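PDB 6JIX: taurine:2-oxoglutarate aminotransferase from Bifidobacterium kashiwanohense PV20-2, which probably works as a pyridoxal-phosphate-dependent transaminase of class III, named for moving the amino group of taurine onto 2-oxoglutarate. Local coordinates for residues A[100-105]-A[263-268]; A[10-15]-A[28-33]; A[178-183]-A[382-387]. All blocks are in the same frame, centred on the assembly; numbering follows the deposited sequence.

How the contacts relate
The three contacts show how the chemistry of packing follows its place in a fold. Contact 1 is buried and joins the end of helix 89-102 to a loop of the seven-stranded sheet, combining aliphatic-aromatic packing with one hydrogen bond from a glutamine carboxamide. Contact 2, on the opposite side of the chain's centre, is partly buried beside the second subunit; it is apolar, with a methyl over an imidazole. Contact 3 is also partly buried, lies away from the annotated sites and relies on a stacked arginine. No two contacts share an element. Contact 2 closes before the others open, whereas the segments of contacts 1 and 3 alternate along the chain, their centres 32 Å apart.

Contact 1. Residues A[100-105]-A[263-268]; sequences DVADPD and KMFAWQ
The Phe265 ring meets the end of helix 89-102 along one side: Ala102 CA lies in the ring plane at its edge, while Val101 CG2 and Ala102 CB come in obliquely, each 3.8 Å from Phe265 CE2. One face of this ring carries Met264 CG, above its centre, which also touches Val101 CG2 at 4.0 Å. The Trp267 indole has Gln268 CG over one face, offset toward the rim, and its CH2 approaches Ala102 O obliquely at 3.6 Å.

In this fold type I aminotransferase the loop holding 263-268 links strands 248-252 and 276-279 of the seven-stranded sheet, so the contact, inside the large domain, joins it to the helix preceding strand 107-113; the Phe265 side chain lies about 11 Å from that of Lys281, which binds pyridoxal phosphate. Phe277 meets both aromatic rings, and Leu332 of helix 318-333 packs on Val101 and Met264.

The polar link is the carboxamide of Gln268. Its NE2 donates to Val101 O at 3.2 Å, in the carbonyl plane on a lone pair, though the N-H...O angle is a modest 135°. OE1 accepts from Phe265 N at 2.8 Å, from above its carbonyl plane. With CG anti to the carbonyl carbon (chi1 -82°) and the chain extended beyond, Gln268 spans from its loop to the helix end, and the two bonds fix the rotation of its amide.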
loop_
_atom_site.group_PDB
_atom_site.type_symbol
_atom_site.label_atom_id
_atom_site.label_comp_id
_atom_site.label_asym_id
_atom_site.label_seq_id
_atom_site.Cartn_x
_atom_site.Cartn_y
_atom_site.Cartn_z
ATOM N N ASP A 100 22.485 -2.346 7.051
ATOM C CA ASP A 100 23.599 -2.032 7.943
ATOM C C ASP A 100 23.141 -1.851 9.395
ATOM O O ASP A 100 23.734 -2.436 10.304
ATOM C CB ASP A 100 24.323 -0.780 7.438
ATOM C CG ASP A 100 25.346 -1.088 6.347
ATOM O OD1 ASP A 100 25.597 -2.292 6.077
ATOM O OD2 ASP A 100 25.900 -0.114 5.766
ATOM N N VAL A 101 22.091 -1.052 9.641
ATOM C CA VAL A 101 21.653 -0.835 11.028
ATOM C C VAL A 101 20.985 -2.072 11.630
ATOM O O VAL A 101 20.892 -2.185 12.858
ATOM C CB VAL A 101 20.700 0.365 11.184
ATOM C CG1 VAL A 101 21.341 1.637 10.653
ATOM C CG2 VAL A 101 19.377 0.092 10.522
ATOM N N ALA A 102 20.472 -2.978 10.795
ATOM C CA ALA A 102 19.832 -4.200 11.266
ATOM C C ALA A 102 20.863 -5.247 11.669
ATOM O O ALA A 102 20.848 -5.751 12.805
ATOM C CB ALA A 102 18.918 -4.770 10.185
ATOM N N ASP A 103 21.717 -5.649 10.699
ATOM C CA ASP A 103 22.896 -6.478 10.938
ATOM C C ASP A 103 23.485 -6.979 9.626
ATOM O O ASP A 103 22.920 -7.899 9.012
ATOM C CB ASP A 103 22.539 -7.663 11.831
ATOM C CG ASP A 103 23.727 -8.557 12.123
ATOM O OD1 ASP A 103 23.579 -9.445 12.993
ATOM O OD2 ASP A 103 24.799 -8.381 11.487
ATOM N N PRO A 104 24.632 -6.434 9.188
ATOM C CA PRO A 104 25.126 -6.728 7.832
ATOM C C PRO A 104 25.662 -8.130 7.689
ATOM O O PRO A 104 25.791 -8.613 6.552
ATOM C CB PRO A 104 26.276 -5.715 7.633
ATOM C CG PRO A 104 26.164 -4.750 8.721
ATOM C CD PRO A 104 25.479 -5.448 9.871
ATOM N N ASP A 105 25.942 -8.807 8.804
ATOM C CA ASP A 105 26.427 -10.180 8.745
ATOM C C ASP A 105 25.289 -11.167 8.625
ATOM O O ASP A 105 25.527 -12.317 8.253
ATOM C CB ASP A 105 27.278 -10.529 9.977
ATOM C CG ASP A 105 28.469 -9.590 10.153
ATOM O OD1 ASP A 105 29.045 -9.153 9.122
ATOM O OD2 ASP A 105 28.809 -9.271 11.321
ATOM N N LYS A 263 16.008 1.183 20.951
ATOM C CA LYS A 263 16.895 0.518 20.014
ATOM C C LYS A 263 16.379 0.791 18.608
ATOM O O LYS A 263 15.221 1.186 18.420
ATOM C CB LYS A 263 16.955 -0.999 20.301
ATOM C CG LYS A 263 17.840 -1.399 21.496
ATOM C CD LYS A 263 19.120 -2.100 21.019
ATOM C CE LYS A 263 20.003 -2.515 22.170
ATOM N NZ LYS A 263 19.169 -2.693 23.372
ATOM N N MET A 264 17.239 0.626 17.604
ATOM C CA MET A 264 16.779 0.925 16.248
ATOM C C MET A 264 15.586 0.045 15.864
ATOM O O MET A 264 14.593 0.533 15.315
ATOM C CB MET A 264 17.916 0.786 15.239
ATOM C CG MET A 264 17.554 1.330 13.852
ATOM S SD MET A 264 17.579 3.155 13.676
ATOM C CE MET A 264 18.647 3.618 15.043
ATOM N N PHE A 265 15.653 -1.249 16.157
ATOM C CA PHE A 265 14.510 -2.129 15.982
ATOM C C PHE A 265 14.191 -2.781 17.316
ATOM O O PHE A 265 15.095 -3.143 18.072
ATOM C CB PHE A 265 14.780 -3.184 14.909
ATOM C CG PHE A 265 15.079 -2.596 13.562
ATOM C CD1 PHE A 265 14.128 -1.821 12.903
ATOM C CD2 PHE A 265 16.318 -2.790 12.958
ATOM C CE1 PHE A 265 14.404 -1.255 11.649
ATOM C CE2 PHE A 265 16.602 -2.224 11.710
ATOM C CZ PHE A 265 15.643 -1.455 11.061
ATOM N N ALA A 266 12.899 -2.902 17.621
ATOM C CA ALA A 266 12.520 -3.447 18.920
ATOM C C ALA A 266 13.020 -4.874 19.093
ATOM O O ALA A 266 13.428 -5.253 20.197
ATOM C CB ALA A 266 11.003 -3.376 19.119
ATOM N N TRP A 267 13.053 -5.670 18.023
ATOM C CA TRP A 267 13.560 -7.019 18.229
ATOM C C TRP A 267 15.005 -6.994 18.729
ATOM O O TRP A 267 15.465 -7.976 19.320
ATOM C CB TRP A 267 13.409 -7.869 16.957
ATOM C CG TRP A 267 14.140 -7.380 15.750
ATOM C CD1 TRP A 267 13.610 -6.700 14.689
ATOM C CD2 TRP A 267 15.536 -7.565 15.448
ATOM N NE1 TRP A 267 14.588 -6.429 13.760
ATOM C CE2 TRP A 267 15.777 -6.953 14.196
ATOM C CE3 TRP A 267 16.606 -8.174 16.117
ATOM C CZ2 TRP A 267 17.046 -6.933 13.606
ATOM C CZ3 TRP A 267 17.864 -8.152 15.529
ATOM C CH2 TRP A 267 18.071 -7.533 14.286
ATOM N N GLN A 268 15.702 -5.864 18.587
ATOM C CA GLN A 268 17.056 -5.758 19.116
ATOM C C GLN A 268 17.086 -5.679 20.642
ATOM O O GLN A 268 18.180 -5.681 21.216
ATOM C CB GLN A 268 17.765 -4.539 18.522
ATOM C CG GLN A 268 18.365 -4.796 17.146
ATOM C CD GLN A 268 18.536 -3.513 16.335
ATOM O OE1 GLN A 268 18.068 -2.446 16.742
ATOM N NE2 GLN A 268 19.205 -3.614 15.186
#

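Contact 2. Residues A[10-15]-A[28-33]; sequences EVASLH and GPVKPI
Val30 fits against helix 8-18 between Ala12 and His15, and it has more surface buried by the contact than any other residue here. Its two methyls divide the work. CG1, placed between the backbone N and the carbonyl carbon (chi1 57°), lies 3.8 Å from Ala12 CB and also meets Ala12 O. CG2 sits over one face of the His15 imidazole, offset toward the rim, in a CH-pi contact 4.2 Å from the ring centroid and 23° off the normal. With an alanine here, the imidazole face is likely to lose its methyl partner and a gap to open beside Ala12.

Ala12, whose CA is 5.3 Å from that of Pro32, lets the two backbones come close. Its CB touches both Val30 and Pro32, with Pro32 CG at 4.0 Å. The proline ring also reaches the preceding residue of the helix: Pro32 CB packs 3.8 Å from Val11 CG1. The contact thus fastens the N-terminal helix to the loop that leads into strand 33-37. Tyr44 packs on both Val11 and Pro32, and the second subunit lies close by, with Ser92 of that subunit hydrogen-bonded to Val11 O.

His15 NE2 is hydrogen-bonded to Gln21, a residue of a pocket in which glutamate is seen, and the His15 side chain is about 7 Å from a bound glutamate. Between the two segments the chemistry is apolar and undirected, which suggests that fit of shape, more than directed bonds, sets the helix against this loop, while the polar edge of the imidazole serves the neighbouring Gln21 and one of its faces rests on valine.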
loop_
_atom_site.group_PDB
_atom_site.type_symbol
_atom_site.label_atom_id
_atom_site.label_comp_id
_atom_site.label_asym_id
_atom_site.label_seq_id
_atom_site.Cartn_x
_atom_site.Cartn_y
_atom_site.Cartn_z
ATOM N N GLU A 10 -14.589 25.330 5.876
ATOM C CA GLU A 10 -14.685 24.714 4.552
ATOM C C GLU A 10 -13.951 23.377 4.502
ATOM O O GLU A 10 -14.400 22.440 3.835
ATOM C CB GLU A 10 -14.121 25.654 3.480
ATOM C CG GLU A 10 -14.992 26.843 3.140
ATOM C CD GLU A 10 -14.400 27.713 2.031
ATOM O OE1 GLU A 10 -13.223 28.140 2.144
ATOM O OE2 GLU A 10 -15.121 27.970 1.039
ATOM N N VAL A 11 -12.795 23.288 5.158
ATOM C CA VAL A 11 -11.995 22.070 5.116
ATOM C C VAL A 11 -12.698 20.940 5.859
ATOM O O VAL A 11 -12.739 19.797 5.382
ATOM C CB VAL A 11 -10.586 22.335 5.681
ATOM C CG1 VAL A 11 -9.972 21.047 6.201
ATOM C CG2 VAL A 11 -9.697 22.969 4.618
ATOM N N ALA A 12 -13.271 21.238 7.030
ATOM C CA ALA A 12 -13.960 20.212 7.809
ATOM C C ALA A 12 -15.278 19.799 7.169
ATOM O O ALA A 12 -15.668 18.627 7.258
ATOM C CB ALA A 12 -14.213 20.718 9.231
ATOM N N SER A 13 -15.962 20.740 6.517
ATOM C CA SER A 13 -17.215 20.444 5.836
ATOM C C SER A 13 -16.985 19.523 4.643
ATOM O O SER A 13 -17.720 18.545 4.453
ATOM C CB SER A 13 -17.894 21.748 5.409
ATOM O OG SER A 13 -18.625 21.592 4.197
ATOM N N LEU A 14 -15.993 19.845 3.803
ATOM C CA LEU A 14 -15.683 19.004 2.650
ATOM C C LEU A 14 -15.258 17.605 3.082
ATOM O O LEU A 14 -15.613 16.612 2.438
ATOM C CB LEU A 14 -14.608 19.665 1.786
ATOM C CG LEU A 14 -15.142 20.917 1.094
ATOM C CD1 LEU A 14 -14.502 21.093 -0.245
ATOM C CD2 LEU A 14 -16.639 20.787 0.940
ATOM N N HIS A 15 -14.481 17.503 4.160
ATOM C CA HIS A 15 -14.101 16.185 4.658
ATOM C C HIS A 15 -15.333 15.398 5.098
ATOM O O HIS A 15 -15.490 14.222 4.752
ATOM C CB HIS A 15 -13.096 16.312 5.811
ATOM C CG HIS A 15 -12.788 15.006 6.486
ATOM N ND1 HIS A 15 -11.592 14.341 6.313
ATOM C CD2 HIS A 15 -13.528 14.239 7.325
ATOM C CE1 HIS A 15 -11.611 13.220 7.014
ATOM N NE2 HIS A 15 -12.771 13.135 7.639
ATOM N N GLY A 28 -19.396 12.273 10.313
ATOM C CA GLY A 28 -19.405 12.875 11.618
ATOM C C GLY A 28 -18.814 14.282 11.606
ATOM O O GLY A 28 -18.417 14.812 10.558
ATOM N N PRO A 29 -18.760 14.907 12.779
ATOM C CA PRO A 29 -17.943 16.118 12.923
ATOM C C PRO A 29 -16.458 15.763 12.900
ATOM O O PRO A 29 -16.062 14.636 13.215
ATOM C CB PRO A 29 -18.379 16.673 14.283
ATOM C CG PRO A 29 -18.792 15.457 15.055
ATOM C CD PRO A 29 -19.333 14.461 14.064
ATOM N N VAL A 30 -15.622 16.750 12.567
ATOM C CA VAL A 30 -14.188 16.489 12.411
ATOM C C VAL A 30 -13.373 17.746 12.723
ATOM O O VAL A 30 -13.755 18.868 12.365
ATOM C CB VAL A 30 -13.877 15.970 10.993
ATOM C CG1 VAL A 30 -14.357 16.964 9.966
ATOM C CG2 VAL A 30 -12.399 15.691 10.852
ATOM N N LYS A 31 -12.232 17.540 13.384
ATOM C CA LYS A 31 -11.303 18.626 13.674
ATOM C C LYS A 31 -10.420 18.883 12.454
ATOM O O LYS A 31 -9.738 17.961 11.990
ATOM C CB LYS A 31 -10.454 18.277 14.892
ATOM C CG LYS A 31 -9.968 19.495 15.690
ATOM C CD LYS A 31 -9.382 19.129 17.059
ATOM C CE LYS A 31 -10.234 18.102 17.804
ATOM N NZ LYS A 31 -11.436 18.687 18.468
ATOM N N PRO A 32 -10.412 20.110 11.893
ATOM C CA PRO A 32 -9.517 20.404 10.762
ATOM C C PRO A 32 -8.142 20.883 11.216
ATOM O O PRO A 32 -8.046 21.772 12.068
ATOM C CB PRO A 32 -10.281 21.492 10.002
ATOM C CG PRO A 32 -10.981 22.245 11.088
ATOM C CD PRO A 32 -11.273 21.262 12.211
ATOM N N ILE A 33 -7.079 20.267 10.697
ATOM C CA ILE A 33 -5.709 20.568 11.093
ATOM C C ILE A 33 -5.043 21.361 9.979
ATOM O O ILE A 33 -5.065 20.954 8.808
ATOM C CB ILE A 33 -4.923 19.291 11.424
ATOM C CG1 ILE A 33 -5.525 18.633 12.662
ATOM C CG2 ILE A 33 -3.471 19.608 11.689
ATOM C CD1 ILE A 33 -5.416 19.459 13.917
#

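Contact 3. Residues A[178-183]-A[382-387]; sequences NMYEDG and RELMAP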
loop_
_atom_site.group_PDB
_atom_site.type_symbol
_atom_site.label_atom_id
_atom_site.label_comp_id
_atom_site.label_asym_id
_atom_site.label_seq_id
_atom_site.Cartn_x
_atom_site.Cartn_y
_atom_site.Cartn_z
ATOM N N ASN A 178 -0.868 -11.627 27.859
ATOM C CA ASN A 178 -0.952 -10.250 28.333
ATOM C C ASN A 178 -0.886 -10.364 29.848
ATOM O O ASN A 178 -1.911 -10.543 30.508
ATOM C CB ASN A 178 -2.234 -9.545 27.884
ATOM C CG ASN A 178 -2.320 -8.076 28.376
ATOM O OD1 ASN A 178 -1.610 -7.657 29.296
ATOM N ND2 ASN A 178 -3.211 -7.306 27.761
ATOM N N MET A 179 0.329 -10.255 30.389
ATOM C CA MET A 179 0.575 -10.650 31.774
ATOM C C MET A 179 -0.463 -10.083 32.737
ATOM O O MET A 179 -1.080 -10.831 33.500
ATOM C CB MET A 179 1.982 -10.244 32.185
ATOM C CG MET A 179 2.943 -11.358 31.924
ATOM S SD MET A 179 4.581 -10.956 32.482
ATOM C CE MET A 179 4.764 -12.189 33.773
ATOM N N TYR A 180 -0.677 -8.764 32.722
ATOM C CA TYR A 180 -1.629 -8.190 33.668
ATOM C C TYR A 180 -3.033 -8.755 33.463
ATOM O O TYR A 180 -3.664 -9.234 34.412
ATOM C CB TYR A 180 -1.641 -6.670 33.571
ATOM C CG TYR A 180 -2.608 -6.062 34.558
ATOM C CD1 TYR A 180 -2.200 -5.707 35.849
ATOM C CD2 TYR A 180 -3.948 -5.871 34.218
ATOM C CE1 TYR A 180 -3.099 -5.169 36.760
ATOM C CE2 TYR A 180 -4.855 -5.326 35.127
ATOM C CZ TYR A 180 -4.431 -4.983 36.390
ATOM O OH TYR A 180 -5.350 -4.455 37.278
ATOM N N GLU A 181 -3.542 -8.724 32.224
ATOM C CA GLU A 181 -4.923 -9.146 31.987
ATOM C C GLU A 181 -5.143 -10.640 32.250
ATOM O O GLU A 181 -6.294 -11.079 32.379
ATOM C CB GLU A 181 -5.334 -8.785 30.562
ATOM C CG GLU A 181 -5.505 -7.283 30.323
ATOM C CD GLU A 181 -6.200 -6.964 29.014
ATOM O OE1 GLU A 181 -6.845 -7.876 28.455
ATOM O OE2 GLU A 181 -6.100 -5.803 28.553
ATOM N N ASP A 182 -4.081 -11.437 32.280
ATOM C CA ASP A 182 -4.194 -12.859 32.547
ATOM C C ASP A 182 -4.022 -13.193 34.027
ATOM O O ASP A 182 -4.168 -14.357 34.404
ATOM C CB ASP A 182 -3.160 -13.639 31.721
ATOM C CG ASP A 182 -3.388 -13.524 30.207
ATOM O OD1 ASP A 182 -4.555 -13.409 29.752
ATOM O OD2 ASP A 182 -2.378 -13.562 29.467
ATOM N N GLY A 183 -3.734 -12.212 34.875
ATOM C CA GLY A 183 -3.651 -12.457 36.299
ATOM C C GLY A 183 -2.264 -12.541 36.903
ATOM O O GLY A 183 -2.152 -12.886 38.085
ATOM N N ARG A 382 -9.326 -6.573 39.262
ATOM C CA ARG A 382 -8.726 -6.428 37.931
ATOM C C ARG A 382 -9.784 -6.280 36.844
ATOM O O ARG A 382 -9.507 -6.536 35.669
ATOM C CB ARG A 382 -7.777 -7.582 37.581
ATOM C CG ARG A 382 -6.434 -7.483 38.265
ATOM C CD ARG A 382 -5.281 -8.193 37.560
ATOM N NE ARG A 382 -4.190 -8.334 38.525
ATOM C CZ ARG A 382 -2.981 -8.833 38.271
ATOM N NH1 ARG A 382 -2.662 -9.272 37.057
ATOM N NH2 ARG A 382 -2.081 -8.892 39.251
ATOM N N GLU A 383 -10.983 -5.823 37.201
ATOM C CA GLU A 383 -12.023 -5.607 36.204
ATOM C C GLU A 383 -11.621 -4.480 35.255
ATOM O O GLU A 383 -11.392 -3.346 35.688
ATOM C CB GLU A 383 -13.349 -5.292 36.881
ATOM C CG GLU A 383 -14.440 -5.019 35.880
ATOM C CD GLU A 383 -15.673 -4.461 36.531
ATOM O OE1 GLU A 383 -16.613 -4.084 35.792
ATOM O OE2 GLU A 383 -15.691 -4.406 37.787
ATOM N N LEU A 384 -11.514 -4.797 33.965
ATOM C CA LEU A 384 -11.057 -3.819 32.985
ATOM C C LEU A 384 -12.111 -2.741 32.765
ATOM O O LEU A 384 -13.312 -2.976 32.912
ATOM C CB LEU A 384 -10.719 -4.503 31.662
ATOM C CG LEU A 384 -9.736 -5.660 31.800
ATOM C CD1 LEU A 384 -9.359 -6.213 30.451
ATOM C CD2 LEU A 384 -8.512 -5.175 32.533
ATOM N N MET A 385 -11.644 -1.536 32.441
ATOM C CA MET A 385 -12.559 -0.442 32.146
ATOM C C MET A 385 -13.254 -0.646 30.808
ATOM O O MET A 385 -14.342 -0.098 30.572
ATOM C CB MET A 385 -11.806 0.883 32.157
ATOM C CG MET A 385 -12.659 2.070 31.778
ATOM S SD MET A 385 -13.728 2.590 33.133
ATOM C CE MET A 385 -12.571 3.384 34.262
ATOM N N ALA A 386 -12.631 -1.394 29.916
ATOM C CA ALA A 386 -13.267 -1.801 28.666
ATOM C C ALA A 386 -12.740 -3.191 28.328
ATOM O O ALA A 386 -11.621 -3.327 27.805
ATOM C CB ALA A 386 -12.995 -0.810 27.537
ATOM N N PRO A 387 -13.505 -4.247 28.624
ATOM C CA PRO A 387 -13.050 -5.609 28.296
ATOM C C PRO A 387 -13.019 -5.805 26.790
ATOM O O PRO A 387 -13.596 -5.023 26.030
ATOM C CB PRO A 387 -14.079 -6.531 28.968
ATOM C CG PRO A 387 -15.256 -5.654 29.319
ATOM C CD PRO A 387 -14.933 -4.210 28.986
#
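Arg382 lies flat on the Tyr180 ring, and this is the densely packed half of the contact. The guanidinium and ring planes are only 8° apart with centres 4.4 Å apart, an off-centre cation-pi stack. Nearer the backbone, Arg382 CD stands over the same ring in a CH-pi contact, 3.8 Å from the centroid, and CG reaches Tyr180 OH. The extended run from CG to NE carries the head group across the ring, from its hydroxyl end toward CD1 and the backbone, where NH1 donates to Tyr180 O at 2.8 Å, on a lone pair and nearly in the guanidinium plane.

Tyr180 O is gripped twice, since Gly183 N also donates to it at 3.0 Å within the Schellman motif that ends helix 179-182; Gly183 has the positive phi of that motif. NH1 has a further acceptor in Tyr184 O. The short helix follows edge strand 171-174 of the seven-stranded sheet, whereas 382-387 pairs back toward strand 370-376 and sends Met385 against helix 426-447, so the contact bridges the large domain and the C-terminal part of the chain.

The other half is looser. Leu384 CD2 comes near the plane of the Tyr180 ring at its edge, but only to 4.5 Å from CE2, and Leu384 CD1 meets the carboxylate of the partly exposed Glu181 without a directed bond. The stacked side has an open margin too, at the exposed Gly183 beside Arg382 NH1.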